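Side-chain contacts in putative acetyltransferase (Streptococcus mutans, PDB 4E2A), which probably transfers an acyl group, most likely acetyl, to an acceptor that has not been identified, as a member of the GNAT acetyltransferase family: residues L50-A55 and S83-E88; K110-W113 and Q117-Q120; Q145-A150 and Y180-F185; F149-A154 and S160-G165. All coordinates share one frame; numbering follows the deposited sequence.

Contact 1 of 4, residues L50-A55 and S83-E88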
loop_
_atom_site.group_PDB
_atom_site.type_symbol
_atom_site.label_atom_id
_atom_site.label_comp_id
_atom_site.label_asym_id
_atom_site.label_seq_id
_atom_site.Cartn_x
_atom_site.Cartn_y
_atom_site.Cartn_z
ATOM N N LEU B 50 5.451 7.212 -26.151
ATOM C CA LEU B 50 6.530 6.274 -26.132
ATOM C C LEU B 50 6.741 5.721 -24.710
ATOM O O LEU B 50 6.743 4.561 -24.490
ATOM C CB LEU B 50 7.763 6.955 -26.698
ATOM C CG LEU B 50 9.012 6.129 -26.798
ATOM C CD1 LEU B 50 8.781 4.715 -27.216
ATOM C CD2 LEU B 50 10.068 6.797 -27.588
ATOM N N LEU B 51 6.796 6.602 -23.749
ATOM C CA LEU B 51 6.901 6.220 -22.368
ATOM C C LEU B 51 5.777 5.295 -21.910
ATOM O O LEU B 51 6.024 4.318 -21.290
ATOM C CB LEU B 51 6.956 7.453 -21.515
ATOM C CG LEU B 51 6.994 7.207 -20.027
ATOM C CD1 LEU B 51 8.159 6.404 -19.606
ATOM C CD2 LEU B 51 6.794 8.433 -19.211
ATOM N N GLN B 52 4.549 5.639 -22.240
ATOM C CA GLN B 52 3.407 4.814 -21.842
ATOM C C GLN B 52 3.612 3.414 -22.410
ATOM O O GLN B 52 3.414 2.400 -21.723
ATOM C CB GLN B 52 2.071 5.432 -22.340
ATOM C CG GLN B 52 0.854 4.532 -22.126
ATOM C CD GLN B 52 -0.444 5.104 -22.698
ATOM O OE1 GLN B 52 -0.563 5.303 -23.902
ATOM N NE2 GLN B 52 -1.419 5.393 -21.816
ATOM N N LYS B 53 4.043 3.361 -23.669
ATOM C CA LYS B 53 4.214 2.088 -24.366
ATOM C C LYS B 53 5.231 1.176 -23.661
ATOM O O LYS B 53 4.953 -0.002 -23.376
ATOM C CB LYS B 53 4.616 2.327 -25.828
ATOM C CG LYS B 53 4.974 1.060 -26.602
ATOM C CD LYS B 53 5.142 1.372 -28.094
ATOM C CE LYS B 53 5.619 0.160 -28.901
ATOM N NZ LYS B 53 4.531 -0.843 -29.134
ATOM N N ILE B 54 6.403 1.723 -23.369
ATOM C CA ILE B 54 7.436 0.911 -22.773
ATOM C C ILE B 54 7.055 0.557 -21.333
ATOM O O ILE B 54 7.265 -0.570 -20.902
ATOM C CB ILE B 54 8.827 1.575 -22.846
ATOM C CG1 ILE B 54 9.891 0.605 -22.344
ATOM C CG2 ILE B 54 8.882 2.824 -21.999
ATOM C CD1 ILE B 54 11.314 0.988 -22.771
ATOM N N ALA B 55 6.479 1.510 -20.602
ATOM C CA ALA B 55 5.994 1.227 -19.256
ATOM C C ALA B 55 4.983 0.066 -19.272
ATOM O O ALA B 55 5.079 -0.860 -18.461
ATOM C CB ALA B 55 5.391 2.467 -18.634
ATOM N N SER B 83 -2.384 10.847 -18.859
ATOM C CA SER B 83 -2.531 11.983 -17.939
ATOM C C SER B 83 -1.704 11.830 -16.652
ATOM O O SER B 83 -1.129 12.803 -16.158
ATOM C CB SER B 83 -4.014 12.256 -17.618
ATOM O OG SER B 83 -4.631 11.164 -16.945
ATOM N N VAL B 84 -1.666 10.625 -16.099
ATOM C CA VAL B 84 -0.856 10.374 -14.898
ATOM C C VAL B 84 0.635 10.482 -15.240
ATOM O O VAL B 84 1.411 11.117 -14.527
ATOM C CB VAL B 84 -1.196 9.015 -14.258
ATOM C CG1 VAL B 84 -0.234 8.684 -13.127
ATOM C CG2 VAL B 84 -2.657 9.003 -13.761
ATOM N N LEU B 85 1.029 9.871 -16.346
ATOM C CA LEU B 85 2.417 9.986 -16.794
ATOM C C LEU B 85 2.783 11.443 -17.116
ATOM O O LEU B 85 3.911 11.885 -16.858
ATOM C CB LEU B 85 2.657 9.075 -18.000
ATOM C CG LEU B 85 2.585 7.576 -17.699
ATOM C CD1 LEU B 85 2.542 6.796 -19.001
ATOM C CD2 LEU B 85 3.771 7.173 -16.844
ATOM N N LYS B 86 1.832 12.193 -17.673
ATOM C CA LYS B 86 2.078 13.616 -17.922
ATOM C C LYS B 86 2.424 14.384 -16.640
ATOM O O LYS B 86 3.384 15.168 -16.618
ATOM C CB LYS B 86 0.890 14.266 -18.633
ATOM C CG LYS B 86 1.036 15.781 -18.842
ATOM C CD LYS B 86 2.091 16.133 -19.891
ATOM C CE LYS B 86 2.187 17.668 -20.053
ATOM N NZ LYS B 86 3.442 18.132 -20.723
ATOM N N LEU B 87 1.640 14.180 -15.576
ATOM C CA LEU B 87 1.916 14.814 -14.281
ATOM C C LEU B 87 3.284 14.424 -13.737
ATOM O O LEU B 87 3.971 15.232 -13.127
ATOM C CB LEU B 87 0.862 14.434 -13.246
ATOM C CG LEU B 87 -0.554 14.972 -13.460
ATOM C CD1 LEU B 87 -1.531 14.303 -12.496
ATOM C CD2 LEU B 87 -0.591 16.492 -13.295
ATOM N N GLU B 88 3.657 13.177 -13.931
ATOM C CA GLU B 88 4.954 12.681 -13.552
ATOM C C GLU B 88 6.064 13.385 -14.321
ATOM O O GLU B 88 7.010 13.752 -13.760
ATOM C CB GLU B 88 5.018 11.148 -13.672
ATOM C CG GLU B 88 4.103 10.427 -12.695
ATOM C CD GLU B 88 4.241 8.920 -12.695
ATOM O OE1 GLU B 88 5.021 8.413 -13.479
ATOM O OE2 GLU B 88 3.586 8.273 -11.900
#
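Leu85 reaches out from helix 82-90 and sets its two methyls against Leu51 and Gln52 of helix 48-63. Its CG stands anti to the carbonyl carbon (chi1 -68°), which carries the isobutyl group across the gap to the other helix. The close part lies at CD1. This methyl presses on the backbone of the facing helix, with Leu85 CD1 lying 3.6 Å from Gln52 CA. It rests equally on the first side-chain carbon, since Leu85 CD1 to Gln52 CB is also 3.6 Å. The helices come near here: Gln52 CA and Leu85 CA are 7.3 Å apart. The second methyl packs less closely. Leu85 CD2 meets Leu51 CD2 at 4.0 Å, and the two leucines run obliquely to each other.

Both helices belong to the helical connection between the first two strands of the GNAT fold. In this chain that connection holds three helices, 48-63, 69-79 and 82-90. Tyr80, in the short link before the last of them, also packs on Leu85 and on Ala55. On the inner side Leu51 continues onto Phe98 of strand 94-101, so this leucine joins the helix pair to the sheet.

The looser side begins beyond Gln52 CB. The rest of that side chain runs extended, and its amide NE2 bonds to the backbone O of Tyr80. The aliphatic base of Gln52 is thus used for packing, and its polar end holds the link before helix 82-90. Further round helix 48-63, Lys53 points away from the contact and is exposed to solvent.

Contact 2 of 4, residues K110-W113 and Q117-Q120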
loop_
_atom_site.group_PDB
_atom_site.type_symbol
_atom_site.label_atom_id
_atom_site.label_comp_id
_atom_site.label_asym_id
_atom_site.label_seq_id
_atom_site.Cartn_x
_atom_site.Cartn_y
_atom_site.Cartn_z
ATOM N N LYS B 110 12.688 5.833 -12.930
ATOM C CA LYS B 110 12.059 6.992 -12.272
ATOM C C LYS B 110 12.663 7.247 -10.904
ATOM O O LYS B 110 12.761 6.328 -10.071
ATOM C CB LYS B 110 10.524 6.865 -12.191
ATOM C CG LYS B 110 9.814 8.053 -11.515
ATOM C CD LYS B 110 8.288 7.832 -11.459
ATOM C CE LYS B 110 7.553 9.116 -11.027
ATOM N NZ LYS B 110 7.400 9.271 -9.538
ATOM N N VAL B 111 13.080 8.493 -10.672
ATOM C CA VAL B 111 13.633 8.882 -9.364
ATOM C C VAL B 111 12.845 10.029 -8.707
ATOM O O VAL B 111 12.277 10.853 -9.394
ATOM C CB VAL B 111 15.149 9.218 -9.451
ATOM C CG1 VAL B 111 15.946 7.928 -9.760
ATOM C CG2 VAL B 111 15.400 10.272 -10.502
ATOM N N ASN B 112 12.786 10.050 -7.375
ATOM C CA ASN B 112 12.029 11.066 -6.656
ATOM C C ASN B 112 12.819 11.710 -5.523
ATOM O O ASN B 112 13.704 11.086 -4.934
ATOM C CB ASN B 112 10.755 10.487 -6.024
ATOM C CG ASN B 112 9.938 9.638 -6.971
ATOM O OD1 ASN B 112 9.503 8.547 -6.603
ATOM N ND2 ASN B 112 9.685 10.142 -8.165
ATOM N N TRP B 113 12.473 12.954 -5.208
ATOM C CA TRP B 113 12.932 13.591 -3.980
ATOM C C TRP B 113 11.870 14.591 -3.492
ATOM O O TRP B 113 10.844 14.768 -4.155
ATOM C CB TRP B 113 14.287 14.266 -4.185
ATOM C CG TRP B 113 14.277 15.389 -5.174
ATOM C CD1 TRP B 113 14.124 16.719 -4.896
ATOM C CD2 TRP B 113 14.452 15.290 -6.593
ATOM N NE1 TRP B 113 14.189 17.456 -6.062
ATOM C CE2 TRP B 113 14.394 16.601 -7.116
ATOM C CE3 TRP B 113 14.651 14.222 -7.479
ATOM C CZ2 TRP B 113 14.509 16.870 -8.484
ATOM C CZ3 TRP B 113 14.770 14.493 -8.834
ATOM C CH2 TRP B 113 14.698 15.807 -9.323
ATOM N N GLN B 117 8.512 11.872 -3.230
ATOM C CA GLN B 117 8.845 10.520 -2.823
ATOM C C GLN B 117 7.550 9.776 -2.508
ATOM O O GLN B 117 6.561 10.372 -2.066
ATOM C CB GLN B 117 9.792 10.507 -1.615
ATOM C CG GLN B 117 11.107 11.279 -1.821
ATOM C CD GLN B 117 11.922 11.367 -0.535
ATOM O OE1 GLN B 117 12.539 10.388 -0.096
ATOM N NE2 GLN B 117 11.918 12.536 0.075
ATOM N N THR B 118 7.552 8.473 -2.744
ATOM C CA THR B 118 6.362 7.667 -2.495
ATOM C C THR B 118 6.038 7.584 -1.007
ATOM O O THR B 118 4.884 7.382 -0.629
ATOM C CB THR B 118 6.491 6.245 -3.078
ATOM O OG1 THR B 118 7.564 5.540 -2.439
ATOM C CG2 THR B 118 6.745 6.301 -4.581
ATOM N N GLU B 119 7.062 7.735 -0.173
ATOM C CA GLU B 119 6.902 7.696 1.280
ATOM C C GLU B 119 7.885 8.655 1.926
ATOM O O GLU B 119 9.016 8.789 1.470
ATOM C CB GLU B 119 7.133 6.280 1.820
ATOM C CG GLU B 119 6.058 5.282 1.412
ATOM C CD GLU B 119 6.377 3.854 1.825
ATOM O OE1 GLU B 119 7.573 3.535 2.005
ATOM O OE2 GLU B 119 5.425 3.047 1.967
ATOM N N GLN B 120 7.454 9.334 2.983
ATOM C CA GLN B 120 8.372 10.170 3.746
ATOM C C GLN B 120 8.973 9.345 4.876
ATOM O O GLN B 120 8.370 9.210 5.945
ATOM C CB GLN B 120 7.662 11.408 4.308
ATOM C CG GLN B 120 7.165 12.386 3.255
ATOM C CD GLN B 120 8.276 12.895 2.347
ATOM O OE1 GLN B 120 9.332 13.340 2.810
ATOM N NE2 GLN B 120 8.043 12.824 1.044
#
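Gln117 and Trp113 meet because the Gln117 CG stands beside its own backbone N (chi1 -57°) and the chain then runs on extended (chi2 173°). This lays the glutamine along the backbone of Trp113. Its methylene does the touching: Gln117 CG is 3.7 Å from Trp113 CA. The same carbon lies 3.8 Å from Trp113 C. The indole takes little part, as the CB of Trp113 points away from the loop.

The second touch is made by Asn112. Its CB bears on the loop backbone, with Asn112 CB 3.7 Å from Gln117 CA. The loop nitrogen is almost as near, Gln117 N to Asn112 CB being 3.8 Å. Asn112 points toward the loop here, and the two backbones come close, with Asn112 CA 5.0 Å from Gln117 CA. The side chains of Thr118 and Asn112 cross at about a right angle.

The loop joins strand 104-113 to strand 125-133, two antiparallel neighbours in the central sheet of the GNAT fold. Thr118 OG1 is bonded to Glu127 OE2 on the second of these strands, which ties the loop to that strand. Against 110-113 the loop segment packs through carbons.

The side chains of Gln117 and Thr118 are polar, yet their bonds go elsewhere. Gln117 NE2 binds Gly114 O, which also takes Gln120 NE2, and Gln117 OE1 accepts from Trp163 NE1. Bonds at both ends of its amide should fix the rotation of this buried group. The chemistry implies a loop held by hydrogen bonds of side-chain amides, with carbons packed against the strand.

Contact 3 of 4, residues Q145-A150 and Y180-F185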
loop_
_atom_site.group_PDB
_atom_site.type_symbol
_atom_site.label_atom_id
_atom_site.label_comp_id
_atom_site.label_asym_id
_atom_site.label_seq_id
_atom_site.Cartn_x
_atom_site.Cartn_y
_atom_site.Cartn_z
ATOM N N GLN B 145 23.871 -0.450 -15.786
ATOM C CA GLN B 145 24.275 0.885 -16.208
ATOM C C GLN B 145 23.251 1.940 -15.779
ATOM O O GLN B 145 23.615 3.019 -15.342
ATOM C CB GLN B 145 24.461 0.933 -17.723
ATOM C CG GLN B 145 25.180 2.168 -18.216
ATOM C CD GLN B 145 25.515 2.082 -19.691
ATOM O OE1 GLN B 145 25.518 0.992 -20.277
ATOM N NE2 GLN B 145 25.787 3.233 -20.306
ATOM N N LEU B 146 21.966 1.624 -15.903
ATOM C CA LEU B 146 20.928 2.576 -15.503
ATOM C C LEU B 146 20.877 2.736 -13.961
ATOM O O LEU B 146 20.685 3.835 -13.471
ATOM C CB LEU B 146 19.574 2.183 -16.089
ATOM C CG LEU B 146 18.388 3.155 -16.000
ATOM C CD1 LEU B 146 18.732 4.581 -16.403
ATOM C CD2 LEU B 146 17.208 2.623 -16.860
ATOM N N PHE B 147 21.076 1.650 -13.213
ATOM C CA PHE B 147 21.119 1.732 -11.754
ATOM C C PHE B 147 22.314 2.554 -11.288
ATOM O O PHE B 147 22.184 3.396 -10.399
ATOM C CB PHE B 147 21.116 0.349 -11.098
ATOM C CG PHE B 147 20.959 0.383 -9.583
ATOM C CD1 PHE B 147 19.728 0.666 -8.995
ATOM C CD2 PHE B 147 22.035 0.112 -8.755
ATOM C CE1 PHE B 147 19.579 0.689 -7.607
ATOM C CE2 PHE B 147 21.899 0.123 -7.360
ATOM C CZ PHE B 147 20.669 0.405 -6.783
ATOM N N GLU B 148 23.470 2.338 -11.912
ATOM C CA GLU B 148 24.651 3.124 -11.599
ATOM C C GLU B 148 24.491 4.611 -11.952
ATOM O O GLU B 148 24.996 5.486 -11.238
ATOM C CB GLU B 148 25.896 2.495 -12.251
ATOM C CG GLU B 148 26.080 1.049 -11.801
ATOM C CD GLU B 148 27.508 0.532 -11.918
ATOM O OE1 GLU B 148 28.308 1.178 -12.615
ATOM O OE2 GLU B 148 27.815 -0.512 -11.291
ATOM N N PHE B 149 23.779 4.897 -13.041
ATOM C CA PHE B 149 23.431 6.273 -13.384
ATOM C C PHE B 149 22.535 6.880 -12.294
ATOM O O PHE B 149 22.699 8.050 -11.920
ATOM C CB PHE B 149 22.747 6.329 -14.764
ATOM C CG PHE B 149 22.228 7.694 -15.146
ATOM C CD1 PHE B 149 23.028 8.586 -15.870
ATOM C CD2 PHE B 149 20.927 8.085 -14.807
ATOM C CE1 PHE B 149 22.556 9.857 -16.228
ATOM C CE2 PHE B 149 20.437 9.342 -15.171
ATOM C CZ PHE B 149 21.259 10.237 -15.884
ATOM N N ALA B 150 21.575 6.095 -11.805
ATOM C CA ALA B 150 20.698 6.565 -10.726
ATOM C C ALA B 150 21.477 6.940 -9.468
ATOM O O ALA B 150 21.192 7.979 -8.863
ATOM C CB ALA B 150 19.616 5.527 -10.385
ATOM N N TYR B 180 26.310 -2.469 -3.365
ATOM C CA TYR B 180 26.431 -1.042 -3.624
ATOM C C TYR B 180 26.439 -0.235 -2.334
ATOM O O TYR B 180 26.539 0.989 -2.364
ATOM C CB TYR B 180 25.308 -0.558 -4.544
ATOM C CG TYR B 180 25.524 -0.931 -5.994
ATOM C CD1 TYR B 180 26.383 -0.190 -6.798
ATOM C CD2 TYR B 180 24.887 -2.037 -6.549
ATOM C CE1 TYR B 180 26.590 -0.523 -8.117
ATOM C CE2 TYR B 180 25.084 -2.383 -7.870
ATOM C CZ TYR B 180 25.932 -1.622 -8.646
ATOM O OH TYR B 180 26.130 -1.972 -9.955
ATOM N N GLY B 181 26.336 -0.912 -1.198
ATOM C CA GLY B 181 26.358 -0.217 0.080
ATOM C C GLY B 181 24.996 0.114 0.693
ATOM O O GLY B 181 24.922 0.941 1.608
ATOM N N PHE B 182 23.920 -0.509 0.206
ATOM C CA PHE B 182 22.596 -0.277 0.801
ATOM C C PHE B 182 22.442 -1.128 2.073
ATOM O O PHE B 182 22.986 -2.233 2.154
ATOM C CB PHE B 182 21.452 -0.589 -0.183
ATOM C CG PHE B 182 21.244 0.462 -1.251
ATOM C CD1 PHE B 182 22.057 0.506 -2.381
ATOM C CD2 PHE B 182 20.244 1.405 -1.122
ATOM C CE1 PHE B 182 21.861 1.491 -3.377
ATOM C CE2 PHE B 182 20.033 2.379 -2.109
ATOM C CZ PHE B 182 20.849 2.416 -3.238
ATOM N N GLU B 183 21.690 -0.613 3.046
ATOM C CA GLU B 183 21.464 -1.288 4.329
ATOM C C GLU B 183 20.020 -1.078 4.766
ATOM O O GLU B 183 19.440 -0.017 4.530
ATOM C CB GLU B 183 22.366 -0.707 5.423
ATOM C CG GLU B 183 23.838 -0.582 5.080
ATOM C CD GLU B 183 24.590 0.303 6.087
ATOM O OE1 GLU B 183 23.944 0.836 7.025
ATOM O OE2 GLU B 183 25.822 0.468 5.940
ATOM N N GLN B 184 19.441 -2.077 5.416
ATOM C CA GLN B 184 18.059 -1.970 5.858
ATOM C C GLN B 184 17.966 -0.946 6.971
ATOM O O GLN B 184 18.905 -0.784 7.754
ATOM C CB GLN B 184 17.523 -3.321 6.332
ATOM C CG GLN B 184 16.179 -3.234 7.035
ATOM C CD GLN B 184 15.512 -4.587 7.160
ATOM O OE1 GLN B 184 16.047 -5.594 6.689
ATOM N NE2 GLN B 184 14.336 -4.621 7.789
ATOM N N PHE B 185 16.846 -0.236 7.034
ATOM C CA PHE B 185 16.659 0.733 8.107
ATOM C C PHE B 185 15.215 0.749 8.566
ATOM O O PHE B 185 14.874 1.361 9.580
ATOM C CB PHE B 185 17.122 2.129 7.686
ATOM C CG PHE B 185 16.265 2.770 6.635
ATOM C CD1 PHE B 185 15.324 3.738 6.985
ATOM C CD2 PHE B 185 16.409 2.425 5.291
ATOM C CE1 PHE B 185 14.524 4.340 6.017
ATOM C CE2 PHE B 185 15.634 3.025 4.310
ATOM C CZ PHE B 185 14.674 3.988 4.677
#
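The Tyr180 ring has Phe147 over one face and Glu148 at its edge. Phe147 presents its rim: CE2 sits 3.8 Å above the tyrosine plane, offset from the middle. The pair is a T-shaped (edge-to-face) stack, with ring centres 5.3 Å apart and planes at 67°. The rim of Phe147 also meets Phe182, where Phe147 CZ lies 3.8 Å from Phe182 CE1. These two phenylalanines approach from opposite directions. Two neighbouring atoms of the Phe147 rim thus meet two aromatic side chains of the 180-185 segment. Its CG lies anti to the backbone N (chi1 -172°), which swings the ring out from helix 142-157 toward them.

Tyr180 and Phe182 flank Gly181, which closes helix 171-179 with a Schellman motif. The positive phi of Gly181 suits a residue without a side chain. A Gly-Phe pair after this helix is a recurrent feature of GNAT enzymes. The turn leads into strand 183-192 and brings both rings onto helix 142-157. Leu151 of that helix touches both rings as well.

Glu148 is one residue along from Phe147 and takes the outer side of the contact. Its extended chain puts the carboxylate at the phenol end, its plane 85° from that of the ring. Tyr180 OH donates a short bond of 2.6 Å to Glu148 OE2. The oxygen uses its anti lone pair, the one turned away from its partner oxygen. Such a bond would be expected to favour the ionised carboxylate. The chemistry thus changes across the contact, from aromatic packing inside to a carboxylate acceptor on the partly exposed side.

Contact 4 of 4, residues F149-A154 and S160-G165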
loop_
_atom_site.group_PDB
_atom_site.type_symbol
_atom_site.label_atom_id
_atom_site.label_comp_id
_atom_site.label_asym_id
_atom_site.label_seq_id
_atom_site.Cartn_x
_atom_site.Cartn_y
_atom_site.Cartn_z
ATOM N N PHE B 149 23.779 4.897 -13.041
ATOM C CA PHE B 149 23.431 6.273 -13.384
ATOM C C PHE B 149 22.535 6.880 -12.294
ATOM O O PHE B 149 22.699 8.050 -11.920
ATOM C CB PHE B 149 22.747 6.329 -14.764
ATOM C CG PHE B 149 22.228 7.694 -15.146
ATOM C CD1 PHE B 149 23.028 8.586 -15.870
ATOM C CD2 PHE B 149 20.927 8.085 -14.807
ATOM C CE1 PHE B 149 22.556 9.857 -16.228
ATOM C CE2 PHE B 149 20.437 9.342 -15.171
ATOM C CZ PHE B 149 21.259 10.237 -15.884
ATOM N N ALA B 150 21.575 6.095 -11.805
ATOM C CA ALA B 150 20.698 6.565 -10.726
ATOM C C ALA B 150 21.477 6.940 -9.468
ATOM O O ALA B 150 21.192 7.979 -8.863
ATOM C CB ALA B 150 19.616 5.527 -10.385
ATOM N N LEU B 151 22.442 6.105 -9.076
ATOM C CA LEU B 151 23.301 6.392 -7.907
ATOM C C LEU B 151 24.148 7.652 -8.088
ATOM O O LEU B 151 24.379 8.408 -7.130
ATOM C CB LEU B 151 24.233 5.213 -7.611
ATOM C CG LEU B 151 23.541 3.891 -7.295
ATOM C CD1 LEU B 151 24.573 2.804 -7.055
ATOM C CD2 LEU B 151 22.601 4.052 -6.087
ATOM N N GLU B 152 24.634 7.875 -9.306
ATOM C CA GLU B 152 25.394 9.095 -9.582
ATOM C C GLU B 152 24.503 10.352 -9.553
ATOM O O GLU B 152 24.898 11.387 -9.013
ATOM C CB GLU B 152 26.173 8.977 -10.891
ATOM C CG GLU B 152 27.030 10.192 -11.192
ATOM C CD GLU B 152 28.011 10.540 -10.069
ATOM O OE1 GLU B 152 28.388 9.641 -9.281
ATOM O OE2 GLU B 152 28.411 11.725 -9.983
ATOM N N ARG B 153 23.289 10.260 -10.098
ATOM C CA ARG B 153 22.339 11.362 -9.950
ATOM C C ARG B 153 22.107 11.695 -8.479
ATOM O O ARG B 153 22.049 12.866 -8.082
ATOM C CB ARG B 153 21.000 11.048 -10.642
ATOM C CG ARG B 153 21.058 11.116 -12.154
ATOM C CD ARG B 153 21.499 12.494 -12.636
ATOM N NE ARG B 153 20.563 13.556 -12.253
ATOM C CZ ARG B 153 20.748 14.845 -12.542
ATOM N NH1 ARG B 153 21.838 15.235 -13.203
ATOM N NH2 ARG B 153 19.850 15.753 -12.167
ATOM N N ALA B 154 21.976 10.658 -7.667
ATOM C CA ALA B 154 21.763 10.832 -6.227
ATOM C C ALA B 154 22.938 11.569 -5.601
ATOM O O ALA B 154 22.752 12.466 -4.773
ATOM C CB ALA B 154 21.566 9.478 -5.541
ATOM N N SER B 160 21.357 13.563 1.394
ATOM C CA SER B 160 22.116 12.742 2.330
ATOM C C SER B 160 21.962 11.238 2.109
ATOM O O SER B 160 22.878 10.486 2.406
ATOM C CB SER B 160 21.775 13.102 3.778
ATOM O OG SER B 160 22.184 14.431 4.059
ATOM N N TRP B 161 20.816 10.816 1.568
ATOM C CA TRP B 161 20.510 9.391 1.422
ATOM C C TRP B 161 19.834 9.074 0.076
ATOM O O TRP B 161 19.086 9.884 -0.476
ATOM C CB TRP B 161 19.629 8.887 2.587
ATOM C CG TRP B 161 20.183 9.185 3.936
ATOM C CD1 TRP B 161 19.865 10.240 4.737
ATOM C CD2 TRP B 161 21.177 8.429 4.647
ATOM N NE1 TRP B 161 20.595 10.188 5.907
ATOM C CE2 TRP B 161 21.406 9.090 5.872
ATOM C CE3 TRP B 161 21.891 7.262 4.358
ATOM C CZ2 TRP B 161 22.326 8.618 6.812
ATOM C CZ3 TRP B 161 22.809 6.798 5.303
ATOM C CH2 TRP B 161 23.008 7.475 6.510
ATOM N N VAL B 162 20.144 7.902 -0.454
ATOM C CA VAL B 162 19.370 7.321 -1.541
ATOM C C VAL B 162 18.795 6.027 -0.979
ATOM O O VAL B 162 19.477 5.294 -0.255
ATOM C CB VAL B 162 20.246 7.081 -2.799
ATOM C CG1 VAL B 162 21.414 6.171 -2.478
ATOM C CG2 VAL B 162 19.419 6.500 -3.959
ATOM N N TRP B 163 17.520 5.779 -1.251
ATOM C CA TRP B 163 16.844 4.605 -0.734
ATOM C C TRP B 163 15.943 3.918 -1.763
ATOM O O TRP B 163 15.559 4.498 -2.780
ATOM C CB TRP B 163 16.031 4.964 0.521
ATOM C CG TRP B 163 14.835 5.813 0.247
ATOM C CD1 TRP B 163 14.815 7.161 0.076
ATOM C CD2 TRP B 163 13.477 5.368 0.111
ATOM N NE1 TRP B 163 13.531 7.587 -0.133
ATOM C CE2 TRP B 163 12.697 6.517 -0.125
ATOM C CE3 TRP B 163 12.855 4.121 0.176
ATOM C CZ2 TRP B 163 11.306 6.447 -0.308
ATOM C CZ3 TRP B 163 11.477 4.055 -0.009
ATOM C CH2 TRP B 163 10.723 5.209 -0.255
ATOM N N LEU B 164 15.603 2.667 -1.479
ATOM C CA LEU B 164 14.668 1.932 -2.306
ATOM C C LEU B 164 14.002 0.850 -1.457
ATOM O O LEU B 164 14.459 0.545 -0.360
ATOM C CB LEU B 164 15.385 1.340 -3.525
ATOM C CG LEU B 164 16.673 0.547 -3.273
ATOM C CD1 LEU B 164 16.303 -0.840 -2.828
ATOM C CD2 LEU B 164 17.506 0.475 -4.552
ATOM N N GLY B 165 12.901 0.302 -1.953
ATOM C CA GLY B 165 12.209 -0.766 -1.263
ATOM C C GLY B 165 12.464 -2.092 -1.937
ATOM O O GLY B 165 12.576 -2.156 -3.153
#
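Val162 on strand 161-167 faces Ala154 on helix 142-157, and both point their CB toward the other segment. The alanine methyl meets the branch point of the valine: Ala154 CB to Val162 CB is 3.9 Å. One valine methyl joins in, with Val162 CG2 4.0 Å from Ala154 CB. The small side chain lets the helix come close to the strand, and Ala154 CA and Val162 CA are 6.3 Å apart.

The valine torsion decides which methyl goes where. CG1 sits between the backbone N and the carbonyl carbon (chi1 58°), and CG2 is anti to the N. CG1 is then the methyl nearer to Leu151, which lies three residues before Ala154, about one turn back along the helix. Leu151 comes in from one side. Its CB does not point at the strand, but its chi1 of -60° and the branch at CG bring CD2 to 4.4 Å from Val162 CG1. This is a looser touch than that of the alanine.

The three residues are apolar, and Ala154 and Val162 are buried. Phe126 of strand 125-133 packs on both of these, and Ile128 of the same strand packs on Val162. The valine thus touches both the helix and strand 125-133.

Strands 125-133 and 161-167 are parallel neighbours, and helix 142-157 connects them across one face of the sheet. The packing of Ala154 and Leu151 on Val162 closes the return half of this beta-alpha-beta crossover. In GNAT relatives this crossover borders the acetyl-CoA site.

How the contacts relate
Contacts 1 and 4 are buried and meet through carbon atoms. Contact 2 is made largely by polar side chains, two of them buried, that meet through carbons; contact 3 adds a hydrogen bond on its partly exposed side. Contact 1 joins two helices of the connection between the first two strands, on the other side of the chain's centre from contacts 3 and 4. Those two share helix 142-157, with centres about 6 Å apart, and touch through Phe147 on Leu164. Contact 4 sets the helix on the sheet, while contact 3 ties it to the turn before strand 183-192. In contact 2, Lys110 packs against Glu88 of contact 1, and the loop meets the indole of Trp163.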